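Local coordinates for protein oxygen-independent coproporphyrinogen III oxidase (Escherichia coli, PDB 1OLT) that catalyses the anaerobic oxidative decarboxylation of two propionate groups of coproporphyrinogen III to the vinyl groups of protoporphyrinogen IX, using a [4Fe-4S] cluster and S-adenosylmethionine, at residues A[347-350]-A[351-355]; A[274-277]-A[278-281]; A[366-369]-A[370-373]; A[128-131]-A[132-136]; A[156-159]-A[160-164]. All blocks are in the same frame, centred on the assembly; numbering follows the deposited sequence.

All five contacts are local turns of helix, strung in series along the chain; none closes a long loop, and none nests in or crosses another. Contact 4 (128-136) ends helix 120-133 and leads into strand 136-137; contact 5 (156-164) ends helix 154-161 ahead of strand 166-172. These two touch, R131 NH2 reaching E162 O, and so join neighbouring helices of the radical SAM core. Contact 2 (274-281) ends helix 263-279 before strand 283-286, across the molecule's centre from contact 4. Contact 1 (347-355) ends helix 343-353, which packs on helix 80-96. Contact 3 (366-373) lies within helix 365-380 of the C-terminal domain, about 33 Å from contact 1 between centres.

Contact 1: residues A[347-350]-A[351-355]; sequences YQQV and DEQGN
Four successive i to i+4 bonds carry the backbone of 347-350 into 351-355, the last running 2.8 Å from G354 N to V350 O. This is the C-terminal end of helix 343-353, where G354, with a positive phi of 79°, takes the chain out of the helix. One residue further on, N355 folds back beside the final turn, and its carbonyl O lies 3.1 Å from Q349 CG. The extended side chain of Q349 runs past that carbonyl and also passes Q353 at a slant, their amide planes 27° apart. Its amide is hydrogen-bonded from both ends of the helix, OE1 by Q340 NE2, ahead of the helix, and NE2 by L357 O, after it. On the solvent side Q348 and E352 run alongside each other in the same direction, E352 OE2 lying 3.7 Å from Q348 CG. V350, which is buried, and Y347 pack on helix 80-96, V350 against Q91 and Y347 against Y85 and A88. V350 places CG2 beside its own backbone N and CG1 beside its carbonyl carbon (chi1 166°), and CG2 comes within 4.0 Å of N355 C.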
# COMPACT_ATOMS: atom_id res chain seq x y z
N TYR A 347 -17.02 10.12 -13.22
CA TYR A 347 -17.15 10.79 -14.50
C TYR A 347 -18.10 11.95 -14.44
O TYR A 347 -17.78 13.04 -14.90
CB TYR A 347 -17.66 9.82 -15.57
CG TYR A 347 -16.66 8.84 -16.11
CD1 TYR A 347 -15.32 9.12 -16.16
CD2 TYR A 347 -17.08 7.65 -16.66
CE1 TYR A 347 -14.41 8.24 -16.69
CE2 TYR A 347 -16.14 6.70 -17.20
CZ TYR A 347 -14.84 7.01 -17.23
OH TYR A 347 -13.91 6.19 -17.75
N GLN A 348 -19.26 11.73 -13.87
CA GLN A 348 -20.27 12.76 -13.78
C GLN A 348 -19.79 13.97 -12.98
O GLN A 348 -20.00 15.12 -13.41
CB GLN A 348 -21.59 12.20 -13.22
CG GLN A 348 -22.76 13.17 -13.31
CD GLN A 348 -24.08 12.57 -12.76
OE1 GLN A 348 -24.43 11.42 -13.07
NE2 GLN A 348 -24.80 13.33 -11.95
N GLN A 349 -19.13 13.74 -11.85
CA GLN A 349 -18.68 14.91 -11.08
C GLN A 349 -17.49 15.61 -11.74
O GLN A 349 -17.41 16.84 -11.74
CB GLN A 349 -18.38 14.51 -9.63
CG GLN A 349 -18.33 15.72 -8.69
CD GLN A 349 -17.96 15.33 -7.24
OE1 GLN A 349 -18.51 14.40 -6.73
NE2 GLN A 349 -17.07 16.10 -6.59
N VAL A 350 -16.57 14.87 -12.36
CA VAL A 350 -15.47 15.52 -13.04
C VAL A 350 -16.03 16.41 -14.18
O VAL A 350 -15.63 17.57 -14.34
CB VAL A 350 -14.47 14.53 -13.57
CG1 VAL A 350 -13.49 15.15 -14.58
CG2 VAL A 350 -13.69 13.92 -12.42
N ASP A 351 -17.00 15.88 -14.90
CA ASP A 351 -17.59 16.62 -16.01
C ASP A 351 -18.28 17.89 -15.50
O ASP A 351 -18.18 18.99 -16.12
CB ASP A 351 -18.58 15.72 -16.79
CG ASP A 351 -19.24 16.45 -17.94
OD1 ASP A 351 -18.55 17.01 -18.82
OD2 ASP A 351 -20.45 16.61 -17.98
N GLU A 352 -19.00 17.78 -14.40
CA GLU A 352 -19.77 18.93 -13.91
C GLU A 352 -18.96 19.92 -13.10
O GLU A 352 -19.28 21.11 -13.11
CB GLU A 352 -20.98 18.47 -13.06
CG GLU A 352 -21.98 17.67 -13.89
CD GLU A 352 -23.20 17.14 -13.11
OE1 GLU A 352 -23.21 17.22 -11.84
OE2 GLU A 352 -24.13 16.61 -13.80
N GLN A 353 -17.95 19.46 -12.37
CA GLN A 353 -17.25 20.34 -11.36
C GLN A 353 -15.72 20.38 -11.60
O GLN A 353 -15.05 21.15 -11.01
CB GLN A 353 -17.46 19.82 -9.92
CG GLN A 353 -18.88 19.77 -9.51
CD GLN A 353 -19.07 19.28 -8.08
OE1 GLN A 353 -18.19 19.42 -7.24
NE2 GLN A 353 -20.23 18.71 -7.81
N GLY A 354 -15.20 19.52 -12.44
CA GLY A 354 -13.76 19.40 -12.63
C GLY A 354 -12.98 18.62 -11.58
O GLY A 354 -11.75 18.42 -11.73
N ASN A 355 -13.70 18.08 -10.59
CA ASN A 355 -13.13 17.18 -9.59
C ASN A 355 -14.16 16.11 -9.16
O ASN A 355 -15.37 16.20 -9.47
CB ASN A 355 -12.64 18.01 -8.33
CG ASN A 355 -13.76 18.62 -7.57
OD1 ASN A 355 -14.09 19.83 -7.73
ND2 ASN A 355 -14.39 17.83 -6.74

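Contact 2: residues A[274-277]-A[278-281]; sequences IAFL and TQSG
The carbonyl oxygen of F276 is gripped twice by S280: S280 OG donates to F276 O at 2.8 Å, and S280 N donates to the same atom at 2.9 Å. The two donors arrive from opposite faces of the carbonyl plane, so one residue straddles the acceptor at the end of helix 263-279 of the radical SAM core. The turn is a Schellman motif, with G281 at positive phi (92°) taking the chain out of the helix towards strand 283-286. S280 N also makes a weak bond to L277 O, and G281 N bonds back to T278 O at 3.0 Å. Before this turn the helical pattern is regular, T278 N going to I274 O and Q279 N to A275 O. S280 directs its hydroxyl back over the helix because OG stands beside its own backbone N (chi1 -59°). F276, CG opposite the backbone N (chi1 178°), carries its ring towards the same turn, where it also packs against L226, K227 and A230 of helix 219-232. L277 and I274 touch F290 of strand 289-291. The same serine oxygen also lies over one face of the F276 ring, displaced towards its rim, with S280 OG 3.6 Å from F276 CE2.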
# COMPACT_ATOMS: atom_id res chain seq x y z
N ILE A 274 8.48 -16.56 6.84
CA ILE A 274 9.35 -15.61 7.48
C ILE A 274 10.72 -16.28 7.62
O ILE A 274 11.70 -15.63 7.27
CB ILE A 274 8.79 -15.13 8.83
CG1 ILE A 274 7.56 -14.23 8.66
CG2 ILE A 274 9.87 -14.42 9.68
CD1 ILE A 274 6.83 -14.02 10.00
N ALA A 275 10.82 -17.51 8.12
CA ALA A 275 12.10 -18.18 8.20
C ALA A 275 12.84 -18.35 6.86
O ALA A 275 14.07 -18.18 6.78
CB ALA A 275 12.00 -19.56 8.93
N PHE A 276 12.12 -18.72 5.83
CA PHE A 276 12.73 -18.98 4.57
C PHE A 276 13.19 -17.68 3.87
O PHE A 276 14.29 -17.64 3.26
CB PHE A 276 11.79 -19.72 3.66
CG PHE A 276 12.37 -19.99 2.30
CD1 PHE A 276 13.26 -21.06 2.13
CD2 PHE A 276 12.08 -19.18 1.23
CE1 PHE A 276 13.82 -21.31 0.86
CE2 PHE A 276 12.63 -19.43 -0.05
CZ PHE A 276 13.50 -20.50 -0.22
N LEU A 277 12.39 -16.62 3.95
CA LEU A 277 12.78 -15.35 3.43
C LEU A 277 14.05 -14.79 4.19
O LEU A 277 14.94 -14.24 3.56
CB LEU A 277 11.59 -14.39 3.37
CG LEU A 277 10.57 -14.85 2.34
CD1 LEU A 277 9.35 -13.87 2.31
CD2 LEU A 277 11.21 -14.93 0.92
N THR A 278 14.12 -14.99 5.50
CA THR A 278 15.27 -14.59 6.27
C THR A 278 16.59 -15.33 5.81
O THR A 278 17.64 -14.71 5.48
CB THR A 278 15.04 -14.92 7.74
OG1 THR A 278 14.02 -14.07 8.23
CG2 THR A 278 16.32 -14.62 8.64
N GLN A 279 16.45 -16.66 5.71
CA GLN A 279 17.47 -17.50 5.13
C GLN A 279 17.89 -17.02 3.69
O GLN A 279 19.09 -17.14 3.35
CB GLN A 279 16.98 -18.93 5.06
CG GLN A 279 17.96 -19.94 4.44
CD GLN A 279 17.39 -21.40 4.28
OE1 GLN A 279 16.80 -21.76 3.23
NE2 GLN A 279 17.59 -22.22 5.32
N SER A 280 16.93 -16.47 2.91
CA SER A 280 17.16 -16.00 1.55
C SER A 280 17.70 -14.56 1.43
O SER A 280 17.86 -14.06 0.32
CB SER A 280 15.90 -16.12 0.71
OG SER A 280 15.50 -17.47 0.70
N GLY A 281 17.95 -13.91 2.58
CA GLY A 281 18.53 -12.59 2.63
C GLY A 281 17.53 -11.48 2.65
O GLY A 281 17.88 -10.37 2.37

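Contact 3: residues A[366-369]-A[370-373]; sequences DDCI and RRDV
Helix 365-380, in the HemN C-terminal domain, carries an i to i+4 salt bridge in this turn, between D366 and R370. R370 NE is the donor: it bonds to D366 OD1 at 3.0 Å and, more weakly, to D366 OD2, so a single N-H is shared by the two oxygens of the carboxylate. OD1 is approached on its syn side but tilted 25° out of the carboxylate plane, while the carboxylate and guanidinium planes stand 68° apart; this is not the flat, two-nitrogen arrangement. The R370 chain runs extended from CG to NE, and CG starts beside its own backbone N (chi1 -71°), sending the arm back over the preceding turn towards D366. Both partners have further ties: R370 NH1 forms a salt bridge with D403 and bonds to F440 O, and D366 OD1 is also bonded to Y399 OH. The pair therefore joins this helix to segments further along the chain.

On the buried flank I369 packs against W392 and F400, V373 against I388 of helix 385-391. A second ion pair is made between neighbours in sequence, R371 and D372. R371 bends at chi3, and its guanidinium folds back over the previous turn, with C368 CA over one of its faces and C368 CB 3.8 Å from R371 NH2. It grips D372 side-on, NE and NH2 both donating to D372 OD1 from the same face of the carboxylate, with R371 NH2 3.0 Å from D372 OD1.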
# COMPACT_ATOMS: atom_id res chain seq x y z
N ASP A 366 -5.97 15.70 18.40
CA ASP A 366 -5.89 14.36 18.92
C ASP A 366 -5.70 13.31 17.81
O ASP A 366 -4.88 12.41 17.97
CB ASP A 366 -7.18 14.09 19.71
CG ASP A 366 -7.19 12.72 20.34
OD1 ASP A 366 -6.35 12.53 21.22
OD2 ASP A 366 -7.96 11.79 19.98
N ASP A 367 -6.46 13.44 16.70
CA ASP A 367 -6.30 12.56 15.52
C ASP A 367 -4.85 12.62 15.07
O ASP A 367 -4.24 11.59 14.79
CB ASP A 367 -7.19 13.00 14.34
CG ASP A 367 -8.69 12.72 14.57
OD1 ASP A 367 -9.10 11.88 15.41
OD2 ASP A 367 -9.56 13.31 13.88
N CYS A 368 -4.29 13.84 15.02
CA CYS A 368 -2.94 14.01 14.44
C CYS A 368 -1.87 13.40 15.32
O CYS A 368 -0.94 12.77 14.82
CB CYS A 368 -2.62 15.49 14.20
SG CYS A 368 -3.49 16.20 12.77
N ILE A 369 -1.98 13.62 16.62
CA ILE A 369 -1.05 13.03 17.54
C ILE A 369 -1.05 11.50 17.23
O ILE A 369 -0.06 10.91 16.85
CB ILE A 369 -1.50 13.36 19.00
CG1 ILE A 369 -1.25 14.87 19.31
CG2 ILE A 369 -0.81 12.48 19.98
CD1 ILE A 369 -2.32 15.55 20.25
N ARG A 370 -2.23 10.92 17.42
CA ARG A 370 -2.39 9.49 17.48
C ARG A 370 -1.96 8.86 16.18
O ARG A 370 -1.41 7.78 16.16
CB ARG A 370 -3.84 9.15 17.81
CG ARG A 370 -4.29 9.49 19.26
CD ARG A 370 -5.74 9.24 19.48
NE ARG A 370 -6.11 9.58 20.86
CZ ARG A 370 -5.87 8.84 21.91
NH1 ARG A 370 -5.27 7.66 21.81
NH2 ARG A 370 -6.24 9.28 23.10
N ARG A 371 -2.20 9.58 15.07
CA ARG A 371 -1.64 9.17 13.79
C ARG A 371 -0.14 9.03 13.91
O ARG A 371 0.45 8.05 13.43
CB ARG A 371 -1.97 10.20 12.68
CG ARG A 371 -1.40 9.87 11.32
CD ARG A 371 -1.25 11.08 10.39
NE ARG A 371 -0.53 12.10 11.12
CZ ARG A 371 -0.65 13.40 10.98
NH1 ARG A 371 -1.45 13.94 10.05
NH2 ARG A 371 0.06 14.20 11.77
N ASP A 372 0.50 10.03 14.51
CA ASP A 372 1.96 10.00 14.62
C ASP A 372 2.45 8.89 15.59
O ASP A 372 3.49 8.30 15.35
CB ASP A 372 2.52 11.36 15.07
CG ASP A 372 2.29 12.46 14.05
OD1 ASP A 372 1.96 12.13 12.90
OD2 ASP A 372 2.43 13.68 14.31
N VAL A 373 1.70 8.61 16.65
CA VAL A 373 2.02 7.49 17.55
C VAL A 373 1.98 6.17 16.77
O VAL A 373 2.91 5.36 16.80
CB VAL A 373 1.03 7.46 18.73
CG1 VAL A 373 1.15 6.17 19.52
CG2 VAL A 373 1.27 8.67 19.65

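Contact 4: residues A[128-131]-A[132-136]; sequences KLLR and ENFQF
Hydrogen bonds tie L129 and L130 to the turn that follows. N133 reaches back with its side-chain amide, ND2 donating to L129 O at 2.8 Å; the bond lies in the carbonyl plane on a lone pair, and L129 O is almost in the amide plane as well. Having CG beside its backbone N (chi1 -76°) turns the N133 amide along the helix towards that carbonyl. L130 O accepts twice: F134 N comes nearly head-on at 2.9 Å, whereas N133 N sits above the carbonyl plane. The same oxygen also lies at the edge of the F134 ring. A water continues the wrapping, donating to R131 O and accepting from F136 N at 3.1 Å, and so bridges the last turn to the start of the next strand.

Apolar contacts follow the same bend. The L130 side chain touches both phenylalanines, CD2 meeting F134 CE2 at 4.0 Å and CB meeting F136 CZ at 4.1 Å. L130 also packs on L108 and W110 of strand 105-112, and F134 reaches L53 and L55 of strand 53-62.

Charged groups are looser. K128 and E132 run side by side, their charged ends beyond a salt bridge in the modelled copy of the lysine, which is deposited in two conformers. R131 crosses F136 at about a right angle for a long, at most weak cation-pi attraction, while its NH2 bonds to E162 O. The arrangement is a helix C-terminus in the radical SAM core, turning from helix 120-133 through strand 136-137 towards strand 140-146, which pairs parallel with 105-112.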
# COMPACT_ATOMS: atom_id res chain seq x y z
N LYS A 128 2.62 12.54 -19.87
CA LYS A 128 2.76 13.87 -20.46
C LYS A 128 1.82 14.86 -19.77
O LYS A 128 2.24 15.98 -19.45
CB LYS A 128 2.52 13.81 -21.99
CG LYS A 128 2.57 15.18 -22.72
CD LYS A 128 2.23 15.05 -24.23
CE LYS A 128 2.31 16.40 -24.95
NZ LYS A 128 2.99 16.25 -26.29
N LEU A 129 0.59 14.46 -19.50
CA LEU A 129 -0.35 15.32 -18.75
C LEU A 129 0.21 15.68 -17.35
O LEU A 129 0.10 16.81 -16.89
CB LEU A 129 -1.68 14.62 -18.53
CG LEU A 129 -2.59 14.57 -19.74
CD1 LEU A 129 -3.70 13.60 -19.44
CD2 LEU A 129 -3.10 15.96 -20.03
N LEU A 130 0.80 14.70 -16.71
CA LEU A 130 1.32 14.85 -15.33
C LEU A 130 2.54 15.77 -15.37
O LEU A 130 2.61 16.69 -14.57
CB LEU A 130 1.65 13.46 -14.72
CG LEU A 130 0.43 12.65 -14.37
CD1 LEU A 130 0.78 11.19 -14.09
CD2 LEU A 130 -0.38 13.28 -13.21
N ARG A 131 3.50 15.51 -16.28
CA ARG A 131 4.76 16.27 -16.39
C ARG A 131 4.52 17.71 -16.80
O ARG A 131 5.27 18.56 -16.40
CB ARG A 131 5.75 15.71 -17.46
CG ARG A 131 6.39 14.40 -17.00
CD ARG A 131 7.62 13.94 -17.80
NE ARG A 131 8.08 12.62 -17.30
CZ ARG A 131 8.91 12.38 -16.26
NH1 ARG A 131 9.45 13.35 -15.49
NH2 ARG A 131 9.21 11.11 -15.99
N GLU A 132 3.53 17.95 -17.62
CA GLU A 132 3.26 19.30 -18.05
C GLU A 132 2.44 20.07 -17.07
O GLU A 132 2.39 21.26 -17.18
CB GLU A 132 2.56 19.31 -19.43
CG GLU A 132 3.56 18.88 -20.49
CD GLU A 132 2.99 18.95 -21.91
OE1 GLU A 132 1.74 19.01 -22.06
OE2 GLU A 132 3.84 18.89 -22.83
N ASN A 133 1.78 19.41 -16.11
CA ASN A 133 0.94 20.13 -15.17
C ASN A 133 1.45 20.20 -13.73
O ASN A 133 0.93 20.98 -12.95
CB ASN A 133 -0.47 19.56 -15.20
CG ASN A 133 -1.21 20.02 -16.42
OD1 ASN A 133 -1.59 21.14 -16.47
ND2 ASN A 133 -1.34 19.14 -17.47
N PHE A 134 2.46 19.39 -13.42
CA PHE A 134 3.14 19.42 -12.13
C PHE A 134 4.64 19.49 -12.40
O PHE A 134 5.12 18.98 -13.43
CB PHE A 134 2.85 18.14 -11.30
CG PHE A 134 1.40 17.92 -10.96
CD1 PHE A 134 0.84 18.49 -9.84
CD2 PHE A 134 0.59 17.10 -11.76
CE1 PHE A 134 -0.47 18.25 -9.51
CE2 PHE A 134 -0.71 16.87 -11.44
CZ PHE A 134 -1.25 17.43 -10.31
N GLN A 135 5.37 20.08 -11.48
CA GLN A 135 6.81 20.16 -11.53
C GLN A 135 7.48 18.95 -10.83
O GLN A 135 7.47 18.85 -9.62
CB GLN A 135 7.29 21.48 -10.90
CG GLN A 135 8.71 21.81 -11.35
CD GLN A 135 9.20 23.21 -10.97
OE1 GLN A 135 8.39 24.17 -10.79
NE2 GLN A 135 10.54 23.36 -10.88
N PHE A 136 8.07 18.07 -11.63
CA PHE A 136 8.68 16.84 -11.13
C PHE A 136 10.13 17.09 -10.78
O PHE A 136 10.86 17.70 -11.59
CB PHE A 136 8.66 15.75 -12.19
CG PHE A 136 7.40 15.01 -12.26
CD1 PHE A 136 6.21 15.66 -12.59
CD2 PHE A 136 7.36 13.67 -12.00
CE1 PHE A 136 5.03 14.98 -12.67
CE2 PHE A 136 6.16 12.97 -12.05
CZ PHE A 136 5.00 13.65 -12.38
O HOH W 1 7.66 18.23 -14.73

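Contact 5: residues A[156-159]-A[160-164]; sequences LDHL and RAEGF
L156 stands near the middle of the short helix 154-161, the helix of a beta-alpha-beta unit between strands 140-146 and 166-172 in the radical SAM core; L156 O accepts from R160 N at 3.0 Å, and its side chain packs on L194 and A198 of helix 188-200. D157 repeats the pattern, its carbonyl taking A161 N, while its OD1 bonds to H197.

H158 accepts from E162 N through its backbone and lies beside E162 through its ring. E162 CG sits over a face of the imidazole, 4.2 Å from the ring centroid, as a CH-pi contact, and the two side chains point the same way. E162 bends at chi2 (-73°), which brings its carboxylate alongside the ring, where OE2 bonds to S124 OG; H158 NE2 makes weak bonds to S124 OG and K120 O. Both residues thus lean on helix 120-133.

L159 closes the turn. Its carbonyl accepts from F164 N at 2.9 Å, and G163 N bonds to R160 O as the chain passes through G163 at positive phi (105°), a Schellman motif. The L159 side chain lies against I123 and I144, and its CD2 meets F164 CD1 at 3.7 Å. The F164 ring packs on I142 and I144 and meets W110 edge-to-face; across the turn it presents its own edge to the carbonyl of L159. R160, bent at chi2, reaches the same residue, NH1 donating to F164 O at 3.0 Å.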
# COMPACT_ATOMS: atom_id res chain seq x y z
N LEU A 156 8.12 -2.61 -20.76
CA LEU A 156 9.06 -2.19 -19.73
C LEU A 156 10.06 -1.18 -20.25
O LEU A 156 10.34 -0.19 -19.56
CB LEU A 156 9.79 -3.39 -19.12
CG LEU A 156 8.88 -4.44 -18.45
CD1 LEU A 156 9.77 -5.51 -17.85
CD2 LEU A 156 7.88 -3.90 -17.47
N ASP A 157 10.60 -1.38 -21.46
CA ASP A 157 11.47 -0.37 -22.07
C ASP A 157 10.72 0.98 -22.23
O ASP A 157 11.27 2.02 -21.97
CB ASP A 157 12.03 -0.81 -23.40
CG ASP A 157 12.76 -2.17 -23.29
OD1 ASP A 157 12.13 -3.24 -23.28
OD2 ASP A 157 13.95 -2.21 -23.18
N HIS A 158 9.48 0.92 -22.62
CA HIS A 158 8.69 2.13 -22.79
C HIS A 158 8.46 2.83 -21.45
O HIS A 158 8.58 4.05 -21.37
CB HIS A 158 7.37 1.81 -23.36
CG HIS A 158 6.56 3.02 -23.74
ND1 HIS A 158 6.87 3.79 -24.83
CD2 HIS A 158 5.47 3.59 -23.18
CE1 HIS A 158 6.00 4.78 -24.95
NE2 HIS A 158 5.13 4.68 -23.95
N LEU A 159 8.15 2.08 -20.39
CA LEU A 159 8.00 2.67 -19.06
C LEU A 159 9.29 3.35 -18.60
O LEU A 159 9.30 4.44 -18.04
CB LEU A 159 7.58 1.61 -18.01
CG LEU A 159 6.20 1.02 -18.30
CD1 LEU A 159 5.98 -0.23 -17.52
CD2 LEU A 159 5.16 2.07 -17.98
N ARG A 160 10.39 2.66 -18.79
CA ARG A 160 11.67 3.24 -18.51
C ARG A 160 11.93 4.55 -19.29
O ARG A 160 12.42 5.56 -18.73
CB ARG A 160 12.71 2.24 -18.86
CG ARG A 160 13.85 2.43 -18.11
CD ARG A 160 13.81 1.82 -16.65
NE ARG A 160 15.16 2.20 -16.18
CZ ARG A 160 15.43 3.37 -15.64
NH1 ARG A 160 14.46 4.25 -15.35
NH2 ARG A 160 16.66 3.64 -15.32
N ALA A 161 11.60 4.56 -20.58
CA ALA A 161 11.80 5.77 -21.38
C ALA A 161 10.89 6.87 -20.88
O ALA A 161 11.25 8.03 -21.01
CB ALA A 161 11.57 5.52 -22.97
N GLU A 162 9.75 6.53 -20.33
CA GLU A 162 8.84 7.52 -19.72
C GLU A 162 9.23 7.94 -18.32
O GLU A 162 8.62 8.83 -17.79
CB GLU A 162 7.38 7.02 -19.72
CG GLU A 162 6.80 6.83 -21.10
CD GLU A 162 6.49 8.16 -21.84
OE1 GLU A 162 6.42 9.22 -21.19
OE2 GLU A 162 6.32 8.12 -23.07
N GLY A 163 10.27 7.34 -17.75
CA GLY A 163 10.88 7.82 -16.52
C GLY A 163 10.47 6.93 -15.33
O GLY A 163 10.87 7.22 -14.20
N PHE A 164 9.75 5.84 -15.58
CA PHE A 164 9.48 4.92 -14.45
C PHE A 164 10.77 4.26 -13.98
O PHE A 164 11.57 3.86 -14.80
CB PHE A 164 8.45 3.88 -14.82
CG PHE A 164 7.05 4.42 -14.90
CD1 PHE A 164 6.57 4.97 -16.08
CD2 PHE A 164 6.21 4.41 -13.80
CE1 PHE A 164 5.29 5.43 -16.13
CE2 PHE A 164 4.93 4.94 -13.87
CZ PHE A 164 4.48 5.41 -15.05